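Local structure of hypothetical protein (2P7I) at residues T38-F52 / L60-A72. The protein probably transfers methyl groups from S-adenosylmethionine to a substrate not yet identified, as a putative class I (Rossmann-like) methyltransferase. Numbering follows the deposited sequence.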
# COMPACT_ATOMS: atom_id res chain seq x y z
N THR B 38 12.13 19.62 -8.72
CA THR B 38 13.34 20.41 -8.45
C THR B 38 14.63 19.61 -8.30
O THR B 38 15.63 19.96 -8.91
CB THR B 38 13.12 21.36 -7.27
OG1 THR B 38 12.17 22.36 -7.67
CG2 THR B 38 14.42 22.06 -6.89
N PRO B 39 14.62 18.51 -7.53
CA PRO B 39 15.85 17.75 -7.37
C PRO B 39 16.39 17.11 -8.67
O PRO B 39 17.56 16.72 -8.72
CB PRO B 39 15.48 16.65 -6.38
CG PRO B 39 14.18 17.01 -5.84
CD PRO B 39 13.51 17.94 -6.76
N PHE B 40 15.53 16.98 -9.67
CA PHE B 40 15.89 16.30 -10.91
C PHE B 40 16.23 17.22 -12.07
O PHE B 40 16.73 16.74 -13.09
CB PHE B 40 14.72 15.42 -11.38
CG PHE B 40 14.30 14.38 -10.39
CD1 PHE B 40 15.18 13.38 -10.03
CD2 PHE B 40 13.01 14.38 -9.84
CE1 PHE B 40 14.81 12.37 -9.15
CE2 PHE B 40 12.63 13.39 -8.95
CZ PHE B 40 13.52 12.39 -8.61
N PHE B 41 15.95 18.51 -11.94
CA PHE B 41 16.20 19.47 -13.01
C PHE B 41 17.65 19.40 -13.46
O PHE B 41 18.56 19.25 -12.64
CB PHE B 41 15.90 20.90 -12.58
CG PHE B 41 14.43 21.29 -12.61
CD1 PHE B 41 13.56 20.86 -13.60
CD2 PHE B 41 13.95 22.19 -11.65
CE1 PHE B 41 12.21 21.28 -13.61
CE2 PHE B 41 12.63 22.59 -11.65
CZ PHE B 41 11.75 22.15 -12.62
N ARG B 42 17.84 19.44 -14.78
CA ARG B 42 19.15 19.53 -15.40
C ARG B 42 19.51 20.98 -15.69
O ARG B 42 18.63 21.78 -16.01
CB ARG B 42 19.12 18.83 -16.75
CG ARG B 42 18.69 17.39 -16.74
CD ARG B 42 19.82 16.52 -16.37
NE ARG B 42 20.89 16.75 -17.30
CZ ARG B 42 22.18 16.55 -17.05
NH1 ARG B 42 22.57 16.06 -15.87
NH2 ARG B 42 23.07 16.84 -17.99
N PRO B 43 20.80 21.31 -15.66
CA PRO B 43 21.16 22.68 -16.07
C PRO B 43 20.89 22.83 -17.55
O PRO B 43 20.96 21.84 -18.27
CB PRO B 43 22.66 22.76 -15.80
CG PRO B 43 23.13 21.29 -15.78
CD PRO B 43 21.97 20.49 -15.30
N GLY B 44 20.52 24.02 -17.99
CA GLY B 44 20.34 24.26 -19.42
C GLY B 44 18.99 24.86 -19.64
O GLY B 44 18.55 25.65 -18.85
N ASN B 45 18.31 24.43 -20.70
CA ASN B 45 17.02 25.02 -21.06
C ASN B 45 15.83 24.10 -20.73
O ASN B 45 16.01 22.97 -20.33
CB ASN B 45 17.02 25.40 -22.54
CG ASN B 45 17.18 24.20 -23.44
OD1 ASN B 45 17.24 23.06 -22.97
ND2 ASN B 45 17.19 24.43 -24.74
N LEU B 46 14.63 24.61 -20.90
CA LEU B 46 13.44 23.84 -20.65
C LEU B 46 12.44 24.01 -21.77
O LEU B 46 12.34 25.10 -22.35
CB LEU B 46 12.82 24.25 -19.31
CG LEU B 46 11.55 23.50 -18.87
CD1 LEU B 46 11.54 23.25 -17.38
CD2 LEU B 46 10.34 24.28 -19.29
N LEU B 47 11.73 22.93 -22.08
CA LEU B 47 10.62 22.93 -23.00
C LEU B 47 9.34 22.56 -22.23
O LEU B 47 9.30 21.53 -21.57
CB LEU B 47 10.86 21.92 -24.13
CG LEU B 47 9.74 21.66 -25.15
CD1 LEU B 47 9.40 22.85 -26.05
CD2 LEU B 47 10.12 20.42 -26.03
N GLU B 48 8.32 23.41 -22.32
CA GLU B 48 7.01 23.15 -21.68
C GLU B 48 5.98 22.85 -22.76
O GLU B 48 5.59 23.73 -23.54
CB GLU B 48 6.56 24.32 -20.80
CG GLU B 48 5.20 24.05 -20.15
CD GLU B 48 4.63 25.22 -19.34
OE1 GLU B 48 5.05 26.38 -19.51
OE2 GLU B 48 3.70 24.94 -18.55
N LEU B 49 5.58 21.59 -22.82
CA LEU B 49 4.62 21.12 -23.81
C LEU B 49 3.22 21.27 -23.25
O LEU B 49 2.90 20.70 -22.21
CB LEU B 49 4.91 19.66 -24.17
CG LEU B 49 6.22 19.47 -24.94
CD1 LEU B 49 6.59 18.00 -25.06
CD2 LEU B 49 6.09 20.15 -26.30
N GLY B 50 2.38 22.05 -23.94
CA GLY B 50 1.02 22.33 -23.50
C GLY B 50 0.97 23.40 -22.44
O GLY B 50 0.45 23.19 -21.37
N SER B 51 1.54 24.56 -22.74
CA SER B 51 1.75 25.61 -21.73
C SER B 51 0.48 26.40 -21.43
O SER B 51 0.41 27.18 -20.46
CB SER B 51 2.85 26.55 -22.20
OG SER B 51 2.69 26.85 -23.58
N PHE B 52 -0.52 26.22 -22.29
CA PHE B 52 -1.80 26.92 -22.16
C PHE B 52 -1.64 28.42 -21.83
O PHE B 52 -0.93 29.13 -22.57
CB PHE B 52 -2.67 26.16 -21.15
CG PHE B 52 -4.14 26.41 -21.31
CD1 PHE B 52 -4.75 26.28 -22.56
CD2 PHE B 52 -4.91 26.74 -20.22
CE1 PHE B 52 -6.11 26.50 -22.71
CE2 PHE B 52 -6.26 26.96 -20.35
CZ PHE B 52 -6.86 26.83 -21.61
N LEU B 60 7.86 27.87 -13.35
CA LEU B 60 9.07 27.39 -13.98
C LEU B 60 10.10 28.49 -14.25
O LEU B 60 11.31 28.25 -14.21
CB LEU B 60 8.70 26.67 -15.28
CG LEU B 60 7.95 25.34 -15.11
CD1 LEU B 60 7.66 24.82 -16.51
CD2 LEU B 60 8.74 24.32 -14.22
N GLN B 61 9.61 29.70 -14.51
CA GLN B 61 10.47 30.87 -14.70
C GLN B 61 11.32 31.21 -13.47
O GLN B 61 12.38 31.85 -13.60
CB GLN B 61 9.65 32.09 -15.09
CG GLN B 61 9.18 32.07 -16.53
CD GLN B 61 8.57 33.39 -16.95
OE1 GLN B 61 7.45 33.72 -16.56
NE2 GLN B 61 9.31 34.14 -17.76
N GLU B 62 10.88 30.79 -12.29
CA GLU B 62 11.73 30.91 -11.11
C GLU B 62 12.95 29.99 -11.20
O GLU B 62 13.91 30.18 -10.47
CB GLU B 62 10.95 30.64 -9.82
CG GLU B 62 9.75 31.56 -9.61
CD GLU B 62 10.10 33.03 -9.84
OE1 GLU B 62 11.05 33.53 -9.20
OE2 GLU B 62 9.42 33.68 -10.67
N HIS B 63 12.94 29.02 -12.11
CA HIS B 63 14.04 28.06 -12.21
C HIS B 63 14.88 28.13 -13.47
O HIS B 63 16.02 27.65 -13.47
CB HIS B 63 13.49 26.65 -12.05
CG HIS B 63 13.05 26.36 -10.65
ND1 HIS B 63 11.83 26.77 -10.16
CD2 HIS B 63 13.70 25.76 -9.63
CE1 HIS B 63 11.73 26.42 -8.89
NE2 HIS B 63 12.85 25.80 -8.54
N PHE B 64 14.32 28.67 -14.54
CA PHE B 64 14.95 28.66 -15.85
C PHE B 64 14.70 30.01 -16.49
O PHE B 64 13.59 30.49 -16.47
CB PHE B 64 14.34 27.57 -16.73
CG PHE B 64 14.66 26.19 -16.29
CD1 PHE B 64 15.82 25.58 -16.71
CD2 PHE B 64 13.79 25.50 -15.47
CE1 PHE B 64 16.12 24.30 -16.29
CE2 PHE B 64 14.09 24.23 -15.05
CZ PHE B 64 15.26 23.63 -15.47
N ASN B 65 15.74 30.59 -17.08
CA ASN B 65 15.56 31.77 -17.93
C ASN B 65 15.26 31.47 -19.41
O ASN B 65 14.85 32.35 -20.15
CB ASN B 65 16.79 32.70 -17.84
CG ASN B 65 18.11 31.98 -18.18
OD1 ASN B 65 18.13 30.89 -18.76
ND2 ASN B 65 19.22 32.61 -17.81
N ASP B 66 15.52 30.25 -19.85
CA ASP B 66 15.36 29.91 -21.25
C ASP B 66 14.34 28.81 -21.35
O ASP B 66 14.67 27.65 -21.19
CB ASP B 66 16.69 29.48 -21.85
CG ASP B 66 16.60 29.16 -23.32
OD1 ASP B 66 15.49 29.26 -23.91
OD2 ASP B 66 17.66 28.81 -23.90
N ILE B 67 13.10 29.23 -21.61
CA ILE B 67 11.95 28.34 -21.65
C ILE B 67 11.29 28.48 -23.00
O ILE B 67 11.12 29.57 -23.49
CB ILE B 67 10.89 28.69 -20.58
CG1 ILE B 67 11.48 28.51 -19.17
CG2 ILE B 67 9.68 27.78 -20.73
CD1 ILE B 67 10.56 28.97 -18.03
N THR B 68 10.95 27.34 -23.58
CA THR B 68 10.24 27.30 -24.85
C THR B 68 8.90 26.66 -24.54
O THR B 68 8.82 25.64 -23.84
CB THR B 68 11.03 26.50 -25.89
OG1 THR B 68 12.29 27.14 -26.11
CG2 THR B 68 10.27 26.39 -27.22
N CYS B 69 7.83 27.29 -25.04
CA CYS B 69 6.46 26.91 -24.72
C CYS B 69 5.71 26.59 -25.98
O CYS B 69 5.59 27.46 -26.85
CB CYS B 69 5.72 28.05 -24.03
SG CYS B 69 6.26 28.50 -22.37
N VAL B 70 5.18 25.37 -26.07
CA VAL B 70 4.38 24.93 -27.19
C VAL B 70 2.94 24.81 -26.73
O VAL B 70 2.64 24.13 -25.74
CB VAL B 70 4.85 23.58 -27.77
CG1 VAL B 70 4.00 23.18 -28.97
CG2 VAL B 70 6.30 23.65 -28.19
N GLU B 71 2.05 25.48 -27.45
CA GLU B 71 0.63 25.53 -27.13
C GLU B 71 -0.14 25.67 -28.42
O GLU B 71 0.24 26.46 -29.28
CB GLU B 71 0.34 26.71 -26.21
CG GLU B 71 -1.13 26.97 -25.92
CD GLU B 71 -1.91 25.74 -25.49
OE1 GLU B 71 -1.40 24.94 -24.67
OE2 GLU B 71 -3.05 25.58 -25.96
N ALA B 72 -1.21 24.89 -28.55
CA ALA B 72 -2.02 24.85 -29.78
C ALA B 72 -3.03 26.03 -29.88
O ALA B 72 -3.40 26.43 -30.99
CB ALA B 72 -2.76 23.53 -29.88
O HOH W 1 17.39 28.26 -18.81
O HOH W 2 14.10 26.55 -24.19
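Strands 46-49 and 67-71, the two parallel strands of a beta-alpha-beta unit linked through helix 55-60, pair in parallel register from L46-I67 to L49-V70 in the Rossmann-like sheet. The ladder starts at L46 N to D66 O (3.1 Å) and is straightest at E48 N to T68 O (2.7 Å, 173° at the hydrogen). At its end V70 O takes two amides, G50 N and, from above the carbonyl plane, S51 N. Beyond it, F52 N reaches E71 OE1 (2.8 Å) from above the carboxylate plane; E71 CG lies anti to the backbone N (chi1 173°) and the bend at chi2 brings OE1 back to F52 N, while OE2 accepts from S73 N. At the other end F64 meets F41 edge-to-face (T-shaped), F64 CE2 3.7 Å from F41 CD1, planes at 87°. L46 CB covers a face of the F64 ring, 4.1 Å from its centroid, and L60 CD1 meets L46 CD2 at 3.9 Å. E48 OE1 is hydrogen-bonded to T57 OG1; E48 OE2 and G50 O bond a Tris molecule, probably from the crystallisation liquor. The E-L-G-S sequence, running from strand 46-49 into its loop, and acidic E71 ending the second strand are consistent with the S-adenosylmethionine site of class I methyltransferases.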